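Local structure of epidermin biosynthesis protein EpiD (Staphylococcus aureus, 3QJG) at residues G5-I10 against F32-V37; L9-G14 against D78-L83; P117-R122 against K161-P166. The protein binds flavin mononucleotide and, as a member of the EpiD family, probably carries out the oxidative decarboxylation of the C-terminal cysteine of the epidermin precursor peptide. One frame throughout, in Å; residues are numbered along the deposited sequence. Where two conformers were deposited one is given.

The three contacts lie along one mixed sheet. Interactions 1 and 2 share strand 7-12: 32-37 pairs with one side of it and 78-83 with the other, both in parallel. Interaction 2 lies close to the centre of the chain and has almost wholly apolar side-chain packing, whereas interaction 1, about 10 Å away between centres, is only partly buried and mixes an aliphatic face with a mostly polar one. Interaction 3 is antiparallel, on the opposite side of the chain's centre from interaction 1, and adds asparagine and water bonds to its backbone pair. Interactions 2 and 3 both touch FMN, through G14 and through N118 and M119 respectively; interaction 1 stays remote from it.

Interaction 1: residues G5-I10 against F32-V37; sequences GENVLI and FDEVNV
V8 stands over one face of the F32 ring, its CB lying 3.9 Å from the ring centroid and 4° off the normal, a CH-pi contact beside a short parallel ladder. The backbone satisfies itself in regular steps. V8 N gives to E34 O, N36 N gives to V8 O at 3.2 Å, and I10 N gives to N36 O at 2.8 Å, almost straight at 175°. Nearer the segments' N-terminal ends, D33 N gives to E6 O at 2.8 Å.

Beside this ladder a side chain joins in: N7 OD1 accepts from E34 N at 3.2 Å, the donor tilted from its carbonyl plane. The first torsion sets the N7 amide beside its own backbone N and lets it stack on the E34 carboxylate, the planes 16° apart. N7 ND2 is taken by K76 O. E34 OE1 receives N36 ND2 at 2.9 Å on its anti lone pair and forms a salt bridge with K76; N36 ND2 also meets H77, and N36 OD1 meets N58. I10 CD1 presses on V35 CG1 at 3.5 Å.

These strands bracket helix 21-28 in a right-handed beta-alpha-beta crossover of the Rossmann-like flavoprotein fold. The face of V8, V35 and I10 is apolar, with that helix against I10 and V35; the other carries the N7, E34 and N36 network beside L9, probably steadied by the charge of K76.

Interaction 2: residues L9-G14 against D78-L83; sequences LICLCG and DKIIIL. With FMN (flavin mononucleotide), chain M.
I81 and I10 lie side by side and point the same way, CG1 against CG1 at 4.1 Å, on one face of a parallel strand pair. The first torsion of I81, 75°, sets its CG1 between the backbone N and the carbonyl carbon, and from there the branch also passes over L9 O and the CA of I10.

The other face belongs to L9, C11, I80 and I82. C11 SG comes alongside the I80 branch methyl, CG2, at 3.7 Å, while C11 CB faces the I82 branch. The same I82 CG2 reaches on to C13 SG at 3.6 Å, so one methyl lies against both cysteines. Between the faces the backbone bonds run in sequence: I81 N to L9 O, then C11 N to I81 O at 2.8 Å, then L83 N to C11 O at 2.9 Å.

The loop after strand 7-12 reaches the cofactor. G14 N donates to FMN O3P at 2.9 Å with an angle of 148°. S15, S40 and T86 bind the same FMN.

Within the fold, strand 7-12 lies between strands 34-39 and 79-85 in the sheet. Helix 21-28 lies over the face of I10 through I21 and I25, and helix 101-107 covers the other, with L102 on C11, I105 on L9 and I80, and C106 on I82.

Interaction 3: residues P117-R122 against K161-P166; sequences PNMNLR and KNVVAP. With FMN (flavin mononucleotide), chain M.
M119 and V163 form the tight part of this antiparallel pairing: M119 N gives to V163 O at 2.9 Å and V163 N returns to M119 O. In the valine conformer given here, M119 CG lies against V163 CG1 at 3.6 Å and P117 CB adds to the same methyl. I90 and W124 close in on P117 and M119.

N118 works both ways. With CG turned opposite its backbone N (chi1 -164°), OD1 accepts from A165 N at 2.8 Å and from N17, whereas ND2 gives to FMN O4 at 3.1 Å. Its backbone O takes the flavin N3-H at 2.7 Å.

Toward the other end, water enters. L121 N gives a short, straight bond to K161 O, though from above its carbonyl plane, and L121 CD2 crosses the exposed K161 chain obliquely, 3.7 Å from its CD. N162 ND2 gives only a weak bond to M119 O. Water joins N120 ND2 to N162 ND2, and another joins N120 ND2 to K161 N. N120 OD1 meanwhile accepts from R122 N at 2.9 Å, an N-cap on helix 121-124.

The asparagine N118 thus reads the O4 and N3 edge of the flavin while tied to A165, so the pairing of the strands probably fixes how the isoalloxazine is held.

Interaction 1: residues G5-I10 against F32-V37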
loop_
_atom_site.group_PDB
_atom_site.type_symbol
_atom_site.label_atom_id
_atom_site.label_comp_id
_atom_site.label_asym_id
_atom_site.label_seq_id
_atom_site.Cartn_x
_atom_site.Cartn_y
_atom_site.Cartn_z
ATOM N N GLY A 5 40.778 11.730 21.725
ATOM C CA GLY A 5 39.409 11.713 21.125
ATOM C C GLY A 5 39.280 11.861 19.608
ATOM O O GLY A 5 38.475 12.687 19.122
ATOM N N GLU A 6 40.012 11.045 18.854
ATOM C CA GLU A 6 39.771 10.926 17.415
ATOM C C GLU A 6 38.453 10.127 17.111
ATOM O O GLU A 6 38.071 9.239 17.880
ATOM C CB GLU A 6 40.949 10.202 16.741
ATOM C CG GLU A 6 42.327 10.898 16.695
ATOM C CD GLU A 6 43.142 10.506 15.436
ATOM O OE1 GLU A 6 43.136 9.317 15.022
ATOM O OE2 GLU A 6 43.776 11.415 14.832
ATOM N N ASN A 7 37.819 10.399 15.952
ATOM C CA ASN A 7 36.685 9.623 15.454
ATOM C C ASN A 7 37.007 8.945 14.160
ATOM O O ASN A 7 37.669 9.543 13.271
ATOM C CB ASN A 7 35.512 10.516 15.198
ATOM C CG ASN A 7 35.060 11.267 16.428
ATOM O OD1 ASN A 7 35.113 10.762 17.557
ATOM N ND2 ASN A 7 34.597 12.478 16.208
ATOM N N VAL A 8 36.521 7.718 13.998
ATOM C CA VAL A 8 36.751 7.021 12.714
ATOM C C VAL A 8 35.380 6.712 12.132
ATOM O O VAL A 8 34.435 6.506 12.876
ATOM C CB VAL A 8 37.538 5.725 12.879
ATOM C CG1 VAL A 8 36.808 4.792 13.878
ATOM C CG2 VAL A 8 37.744 5.048 11.499
ATOM N N LEU A 9 35.271 6.741 10.818
ATOM C CA LEU A 9 34.054 6.374 10.171
ATOM C C LEU A 9 34.370 5.132 9.377
ATOM O O LEU A 9 35.365 5.127 8.625
ATOM C CB LEU A 9 33.544 7.501 9.260
ATOM C CG LEU A 9 32.344 7.228 8.340
ATOM C CD1 LEU A 9 31.051 6.861 9.159
ATOM C CD2 LEU A 9 32.124 8.458 7.417
ATOM N N ILE A 10 33.537 4.086 9.534
ATOM C CA ILE A 10 33.660 2.899 8.698
ATOM C C ILE A 10 32.648 2.963 7.584
ATOM O O ILE A 10 31.478 3.101 7.832
ATOM C CB ILE A 10 33.415 1.596 9.478
ATOM C CG1 ILE A 10 34.383 1.470 10.649
ATOM C CG2 ILE A 10 33.533 0.375 8.561
ATOM C CD1 ILE A 10 33.830 0.573 11.794
ATOM N N PHE A 32 39.600 4.685 19.289
ATOM C CA PHE A 32 38.871 5.880 18.839
ATOM C C PHE A 32 37.711 6.208 19.743
ATOM O O PHE A 32 37.086 5.320 20.296
ATOM C CB PHE A 32 38.370 5.643 17.435
ATOM C CG PHE A 32 39.443 5.614 16.405
ATOM C CD1 PHE A 32 39.992 6.793 15.923
ATOM C CD2 PHE A 32 39.892 4.410 15.898
ATOM C CE1 PHE A 32 40.994 6.759 14.928
ATOM C CE2 PHE A 32 40.877 4.362 14.896
ATOM C CZ PHE A 32 41.440 5.539 14.426
ATOM N N ASP A 33 37.411 7.481 19.924
ATOM C CA ASP A 33 36.275 7.881 20.757
ATOM C C ASP A 33 34.963 7.381 20.147
ATOM O O ASP A 33 34.329 6.505 20.677
ATOM C CB ASP A 33 36.220 9.404 20.937
ATOM C CG ASP A 33 35.276 9.818 22.054
ATOM O OD1 ASP A 33 34.737 8.918 22.739
ATOM O OD2 ASP A 33 35.065 11.039 22.260
ATOM N N GLU A 34 34.566 7.937 19.020
ATOM C CA GLU A 34 33.365 7.473 18.337
ATOM C C GLU A 34 33.803 6.574 17.215
ATOM O O GLU A 34 34.778 6.875 16.522
ATOM C CB GLU A 34 32.542 8.608 17.719
ATOM C CG GLU A 34 31.699 9.414 18.697
ATOM C CD GLU A 34 30.898 10.507 17.961
ATOM O OE1 GLU A 34 30.847 10.531 16.698
ATOM O OE2 GLU A 34 30.292 11.343 18.634
ATOM N N VAL A 35 33.075 5.474 17.021
ATOM C CA VAL A 35 33.236 4.681 15.795
ATOM C C VAL A 35 31.850 4.693 15.172
ATOM O O VAL A 35 30.905 4.207 15.780
ATOM C CB VAL A 35 33.658 3.224 16.072
ATOM C CG1 VAL A 35 33.643 2.425 14.756
ATOM C CG2 VAL A 35 35.047 3.157 16.763
ATOM N N ASN A 36 31.744 5.261 13.974
ATOM C CA ASN A 36 30.490 5.490 13.266
ATOM C C ASN A 36 30.509 4.725 11.976
ATOM O O ASN A 36 31.579 4.347 11.500
ATOM C CB ASN A 36 30.345 6.986 12.913
ATOM C CG ASN A 36 30.294 7.854 14.178
ATOM O OD1 ASN A 36 29.648 7.462 15.109
ATOM N ND2 ASN A 36 31.013 9.007 14.209
ATOM N N VAL A 37 29.326 4.510 11.407
ATOM C CA VAL A 37 29.205 3.641 10.285
ATOM C C VAL A 37 28.247 4.187 9.296
ATOM O O VAL A 37 27.243 4.770 9.696
ATOM C CB VAL A 37 28.705 2.264 10.760
ATOM C CG1 VAL A 37 28.610 1.312 9.589
ATOM C CG2 VAL A 37 29.672 1.720 11.783
#

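Interaction 2: residues L9-G14 against D78-L83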
loop_
_atom_site.group_PDB
_atom_site.type_symbol
_atom_site.label_atom_id
_atom_site.label_comp_id
_atom_site.label_asym_id
_atom_site.label_seq_id
_atom_site.Cartn_x
_atom_site.Cartn_y
_atom_site.Cartn_z
ATOM N N LEU A 9 35.271 6.741 10.818
ATOM C CA LEU A 9 34.054 6.374 10.171
ATOM C C LEU A 9 34.370 5.132 9.377
ATOM O O LEU A 9 35.365 5.127 8.625
ATOM C CB LEU A 9 33.544 7.501 9.260
ATOM C CG LEU A 9 32.344 7.228 8.340
ATOM C CD1 LEU A 9 31.051 6.861 9.159
ATOM C CD2 LEU A 9 32.124 8.458 7.417
ATOM N N ILE A 10 33.537 4.086 9.534
ATOM C CA ILE A 10 33.660 2.899 8.698
ATOM C C ILE A 10 32.648 2.963 7.584
ATOM O O ILE A 10 31.478 3.101 7.832
ATOM C CB ILE A 10 33.415 1.596 9.478
ATOM C CG1 ILE A 10 34.383 1.470 10.649
ATOM C CG2 ILE A 10 33.533 0.375 8.561
ATOM C CD1 ILE A 10 33.830 0.573 11.794
ATOM N N CYS A 11 33.119 2.846 6.357
ATOM C CA CYS A 11 32.260 2.782 5.195
ATOM C C CYS A 11 32.117 1.326 4.743
ATOM O O CYS A 11 33.077 0.735 4.361
ATOM C CB CYS A 11 32.845 3.679 4.096
ATOM S SG CYS A 11 33.035 5.423 4.662
ATOM N N LEU A 12 30.915 0.757 4.796
ATOM C CA LEU A 12 30.682 -0.646 4.429
ATOM C C LEU A 12 30.188 -0.744 2.995
ATOM O O LEU A 12 29.284 -0.058 2.641
ATOM C CB LEU A 12 29.555 -1.224 5.259
ATOM C CG LEU A 12 29.730 -1.294 6.740
ATOM C CD1 LEU A 12 28.474 -1.798 7.361
ATOM C CD2 LEU A 12 30.935 -2.180 6.957
ATOM N N CYS A 13 30.699 -1.669 2.227
ATOM C CA CYS A 13 30.226 -1.835 0.872
ATOM C C CYS A 13 29.496 -3.198 0.709
ATOM O O CYS A 13 29.418 -4.000 1.657
ATOM C CB CYS A 13 31.392 -1.709 -0.066
ATOM S SG CYS A 13 32.233 -0.103 -0.110
ATOM N N GLY A 14 29.015 -3.459 -0.500
ATOM C CA GLY A 14 28.247 -4.663 -0.850
ATOM C C GLY A 14 29.007 -5.977 -1.025
ATOM O O GLY A 14 29.271 -6.468 -2.157
ATOM N N ASP A 78 38.513 11.965 11.919
ATOM C CA ASP A 78 39.922 12.058 11.706
ATOM C C ASP A 78 40.321 11.009 10.712
ATOM O O ASP A 78 41.210 11.227 9.924
ATOM C CB ASP A 78 40.622 11.833 13.014
ATOM C CG ASP A 78 40.188 12.828 14.048
ATOM O OD1 ASP A 78 40.673 13.972 13.990
ATOM O OD2 ASP A 78 39.303 12.505 14.855
ATOM N N LYS A 79 39.666 9.847 10.751
ATOM C CA LYS A 79 40.031 8.750 9.843
ATOM C C LYS A 79 38.755 8.268 9.227
ATOM O O LYS A 79 37.747 8.199 9.924
ATOM C CB LYS A 79 40.737 7.586 10.581
ATOM C CG LYS A 79 42.017 7.986 11.284
ATOM C CD LYS A 79 43.060 8.536 10.306
ATOM C CE LYS A 79 44.396 8.914 10.998
ATOM N NZ LYS A 79 45.404 9.273 9.971
ATOM N N ILE A 80 38.812 7.998 7.928
ATOM C CA ILE A 80 37.746 7.379 7.238
ATOM C C ILE A 80 38.306 6.175 6.548
ATOM O O ILE A 80 39.353 6.275 5.808
ATOM C CB ILE A 80 37.098 8.332 6.169
ATOM C CG1 ILE A 80 36.633 9.605 6.908
ATOM C CG2 ILE A 80 35.988 7.602 5.423
ATOM C CD1 ILE A 80 36.002 10.696 6.101
ATOM N N ILE A 81 37.625 5.045 6.755
ATOM C CA ILE A 81 38.037 3.774 6.181
ATOM C C ILE A 81 36.939 3.136 5.331
ATOM O O ILE A 81 35.772 3.148 5.688
ATOM C CB ILE A 81 38.560 2.778 7.231
ATOM C CG1 ILE A 81 37.478 2.130 8.099
ATOM C CG2 ILE A 81 39.584 3.451 8.237
ATOM C CD1 ILE A 81 38.108 1.060 8.995
ATOM N N ILE A 82 37.309 2.573 4.186
ATOM C CA ILE A 82 36.353 1.759 3.484
ATOM C C ILE A 82 36.662 0.266 3.747
ATOM O O ILE A 82 37.704 -0.272 3.319
ATOM C CB ILE A 82 36.305 2.095 1.993
ATOM C CG1 ILE A 82 36.310 3.606 1.779
ATOM C CG2 ILE A 82 35.067 1.475 1.384
ATOM C CD1 ILE A 82 36.296 4.015 0.362
ATOM N N LEU A 83 35.771 -0.403 4.477
ATOM C CA LEU A 83 36.009 -1.786 4.904
ATOM C C LEU A 83 34.688 -2.538 5.083
ATOM O O LEU A 83 33.869 -2.154 5.942
ATOM C CB LEU A 83 36.800 -1.815 6.225
ATOM C CG LEU A 83 37.374 -3.194 6.549
ATOM C CD1 LEU A 83 38.541 -3.148 7.518
ATOM C CD2 LEU A 83 36.294 -4.149 7.036
HETATM N N1 FMN M . 31.774 -7.064 -4.852
HETATM C C2 FMN M . 33.051 -6.804 -4.424
HETATM O O2 FMN M . 33.724 -5.965 -5.012
HETATM N N3 FMN M . 33.585 -7.495 -3.385
HETATM C C4 FMN M . 32.870 -8.456 -2.740
HETATM O O4 FMN M . 33.435 -9.026 -1.837
HETATM C C4A FMN M . 31.574 -8.759 -3.149
HETATM N N5 FMN M . 30.803 -9.717 -2.522
HETATM C C5A FMN M . 29.523 -9.925 -2.923
HETATM C C6 FMN M . 28.770 -10.925 -2.323
HETATM C C7 FMN M . 27.469 -11.140 -2.731
HETATM C C7M FMN M . 26.599 -12.182 -2.091
HETATM C C8 FMN M . 26.937 -10.365 -3.768
HETATM C C8M FMN M . 25.542 -10.587 -4.302
HETATM C C9 FMN M . 27.701 -9.407 -4.402
HETATM C C9A FMN M . 29.004 -9.176 -3.985
HETATM N N10 FMN M . 29.777 -8.221 -4.646
HETATM C C10 FMN M . 31.042 -8.022 -4.214
HETATM C "C1'" FMN M . 29.285 -7.376 -5.792
HETATM C "C2'" FMN M . 28.947 -5.965 -5.318
HETATM O "O2'" FMN M . 28.070 -6.022 -4.177
HETATM C "C3'" FMN M . 28.402 -5.247 -6.497
HETATM O "O3'" FMN M . 29.404 -5.085 -7.529
HETATM C "C4'" FMN M . 27.826 -3.888 -6.097
HETATM O "O4'" FMN M . 27.436 -3.158 -7.248
HETATM C "C5'" FMN M . 28.816 -3.009 -5.408
HETATM O "O5'" FMN M . 28.075 -1.909 -4.911
HETATM P P FMN M . 28.687 -0.924 -3.798
HETATM O O1P FMN M . 27.934 0.365 -3.908
HETATM O O2P FMN M . 30.144 -0.739 -4.075
HETATM O O3P FMN M . 28.453 -1.282 -2.390
#

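Interaction 3: residues P117-R122 against K161-P166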
loop_
_atom_site.group_PDB
_atom_site.type_symbol
_atom_site.label_atom_id
_atom_site.label_comp_id
_atom_site.label_asym_id
_atom_site.label_seq_id
_atom_site.Cartn_x
_atom_site.Cartn_y
_atom_site.Cartn_z
ATOM N N PRO A 117 40.576 -3.254 0.391
ATOM C CA PRO A 117 39.945 -3.934 -0.705
ATOM C C PRO A 117 39.511 -5.361 -0.392
ATOM O O PRO A 117 40.171 -6.095 0.399
ATOM C CB PRO A 117 41.031 -3.988 -1.781
ATOM C CG PRO A 117 42.157 -3.126 -1.353
ATOM C CD PRO A 117 41.957 -2.799 0.100
ATOM N N ASN A 118 38.418 -5.775 -1.037
ATOM C CA ASN A 118 37.782 -7.051 -0.728
ATOM C C ASN A 118 36.989 -7.526 -1.923
ATOM O O ASN A 118 35.953 -6.965 -2.251
ATOM C CB ASN A 118 36.896 -6.882 0.501
ATOM C CG ASN A 118 36.489 -8.228 1.128
ATOM O OD1 ASN A 118 37.043 -8.628 2.155
ATOM N ND2 ASN A 118 35.497 -8.917 0.513
ATOM N N MET A 119 37.509 -8.508 -2.650
ATOM C CA MET A 119 36.881 -8.849 -3.900
ATOM C C MET A 119 37.530 -10.048 -4.534
ATOM O O MET A 119 38.671 -10.378 -4.225
ATOM C CB MET A 119 36.974 -7.656 -4.826
ATOM C CG MET A 119 38.420 -7.312 -5.224
ATOM S SD MET A 119 38.556 -5.800 -6.192
ATOM C CE MET A 119 38.365 -4.609 -4.922
ATOM N N ASN A 120 36.797 -10.724 -5.406
ATOM C CA ASN A 120 37.366 -11.825 -6.176
ATOM C C ASN A 120 38.638 -11.381 -6.865
ATOM O O ASN A 120 38.722 -10.263 -7.354
ATOM C CB ASN A 120 36.382 -12.305 -7.236
ATOM C CG ASN A 120 36.842 -13.541 -7.911
ATOM O OD1 ASN A 120 37.411 -13.478 -8.999
ATOM N ND2 ASN A 120 36.634 -14.684 -7.267
ATOM N N LEU A 121 39.637 -12.244 -6.889
ATOM C CA LEU A 121 40.882 -11.944 -7.607
ATOM C C LEU A 121 40.696 -11.411 -9.048
ATOM O O LEU A 121 41.476 -10.575 -9.493
ATOM C CB LEU A 121 41.732 -13.198 -7.682
ATOM C CG LEU A 121 43.133 -13.028 -8.234
ATOM C CD1 LEU A 121 43.841 -11.966 -7.438
ATOM C CD2 LEU A 121 43.835 -14.375 -8.124
ATOM N N ARG A 122 39.681 -11.885 -9.773
ATOM C CA ARG A 122 39.462 -11.447 -11.170
ATOM C C ARG A 122 39.172 -9.980 -11.222
ATOM O O ARG A 122 39.527 -9.306 -12.195
ATOM C CB ARG A 122 38.254 -12.155 -11.805
ATOM C CG ARG A 122 38.441 -13.616 -11.954
ATOM C CD ARG A 122 37.132 -14.347 -12.149
ATOM N NE ARG A 122 37.475 -15.681 -12.621
ATOM C CZ ARG A 122 37.317 -16.822 -11.955
ATOM N NH1 ARG A 122 36.750 -16.853 -10.754
ATOM N NH2 ARG A 122 37.723 -17.957 -12.525
ATOM N N LYS A 161 39.537 -17.355 -5.134
ATOM C CA LYS A 161 40.695 -16.530 -4.815
ATOM C C LYS A 161 40.183 -15.111 -4.594
ATOM O O LYS A 161 39.384 -14.609 -5.354
ATOM C CB LYS A 161 41.724 -16.572 -5.972
ATOM C CG LYS A 161 42.272 -17.952 -6.274
ATOM C CD LYS A 161 43.361 -17.930 -7.406
ATOM C CE LYS A 161 44.275 -19.174 -7.438
ATOM N NZ LYS A 161 43.933 -20.132 -8.542
ATOM N N ASN A 162 40.648 -14.475 -3.533
ATOM C CA ASN A 162 40.108 -13.205 -3.099
ATOM C C ASN A 162 41.244 -12.383 -2.567
ATOM O O ASN A 162 42.225 -12.957 -2.049
ATOM C CB ASN A 162 39.169 -13.440 -1.917
ATOM C CG ASN A 162 37.817 -13.978 -2.324
ATOM O OD1 ASN A 162 37.476 -15.102 -1.978
ATOM N ND2 ASN A 162 37.031 -13.168 -3.065
ATOM N N VAL A 163 41.136 -11.066 -2.724
ATOM C CA VAL A 163 41.767 -10.144 -1.809
ATOM C C VAL A 163 40.731 -9.886 -0.705
ATOM O O VAL A 163 39.568 -9.680 -0.989
ATOM C CB VAL A 163 42.195 -8.842 -2.501
ATOM C CG1 VAL A 163 41.011 -7.930 -2.825
ATOM C CG2 VAL A 163 43.163 -8.131 -1.665
ATOM N N VAL A 164 41.156 -9.891 0.544
ATOM C CA VAL A 164 40.220 -9.837 1.669
ATOM C C VAL A 164 40.563 -8.763 2.713
ATOM O O VAL A 164 41.707 -8.351 2.846
ATOM C CB VAL A 164 40.214 -11.248 2.327
ATOM C CG1 VAL A 164 39.470 -11.216 3.603
ATOM C CG2 VAL A 164 39.592 -12.270 1.366
ATOM N N ALA A 165 39.549 -8.255 3.421
ATOM C CA ALA A 165 39.775 -7.311 4.532
ATOM C C ALA A 165 40.591 -8.021 5.620
ATOM O O ALA A 165 40.409 -9.195 5.852
ATOM C CB ALA A 165 38.428 -6.762 5.103
ATOM N N PRO A 166 41.503 -7.300 6.279
ATOM C CA PRO A 166 42.363 -7.975 7.213
ATOM C C PRO A 166 41.741 -8.033 8.584
ATOM O O PRO A 166 40.693 -7.426 8.828
ATOM C CB PRO A 166 43.605 -7.079 7.230
ATOM C CG PRO A 166 43.064 -5.694 6.920
ATOM C CD PRO A 166 41.970 -5.931 5.970
HETATM N N1 FMN M . 31.774 -7.064 -4.852
HETATM C C2 FMN M . 33.051 -6.804 -4.424
HETATM O O2 FMN M . 33.724 -5.965 -5.012
HETATM N N3 FMN M . 33.585 -7.495 -3.385
HETATM C C4 FMN M . 32.870 -8.456 -2.740
HETATM O O4 FMN M . 33.435 -9.026 -1.837
HETATM C C4A FMN M . 31.574 -8.759 -3.149
HETATM N N5 FMN M . 30.803 -9.717 -2.522
HETATM C C5A FMN M . 29.523 -9.925 -2.923
HETATM C C6 FMN M . 28.770 -10.925 -2.323
HETATM C C7 FMN M . 27.469 -11.140 -2.731
HETATM C C7M FMN M . 26.599 -12.182 -2.091
HETATM C C8 FMN M . 26.937 -10.365 -3.768
HETATM C C8M FMN M . 25.542 -10.587 -4.302
HETATM C C9 FMN M . 27.701 -9.407 -4.402
HETATM C C9A FMN M . 29.004 -9.176 -3.985
HETATM N N10 FMN M . 29.777 -8.221 -4.646
HETATM C C10 FMN M . 31.042 -8.022 -4.214
HETATM C "C1'" FMN M . 29.285 -7.376 -5.792
HETATM C "C2'" FMN M . 28.947 -5.965 -5.318
HETATM O "O2'" FMN M . 28.070 -6.022 -4.177
HETATM C "C3'" FMN M . 28.402 -5.247 -6.497
HETATM O "O3'" FMN M . 29.404 -5.085 -7.529
HETATM C "C4'" FMN M . 27.826 -3.888 -6.097
HETATM O "O4'" FMN M . 27.436 -3.158 -7.248
HETATM C "C5'" FMN M . 28.816 -3.009 -5.408
HETATM O "O5'" FMN M . 28.075 -1.909 -4.911
HETATM P P FMN M . 28.687 -0.924 -3.798
HETATM O O1P FMN M . 27.934 0.365 -3.908
HETATM O O2P FMN M . 30.144 -0.739 -4.075
HETATM O O3P FMN M . 28.453 -1.282 -2.390
HETATM O O HOH W 1 41.877 -5.469 2.410
HETATM O O HOH W 2 35.011 -14.380 -4.801
HETATM O O HOH W 3 38.007 -17.175 -7.549
#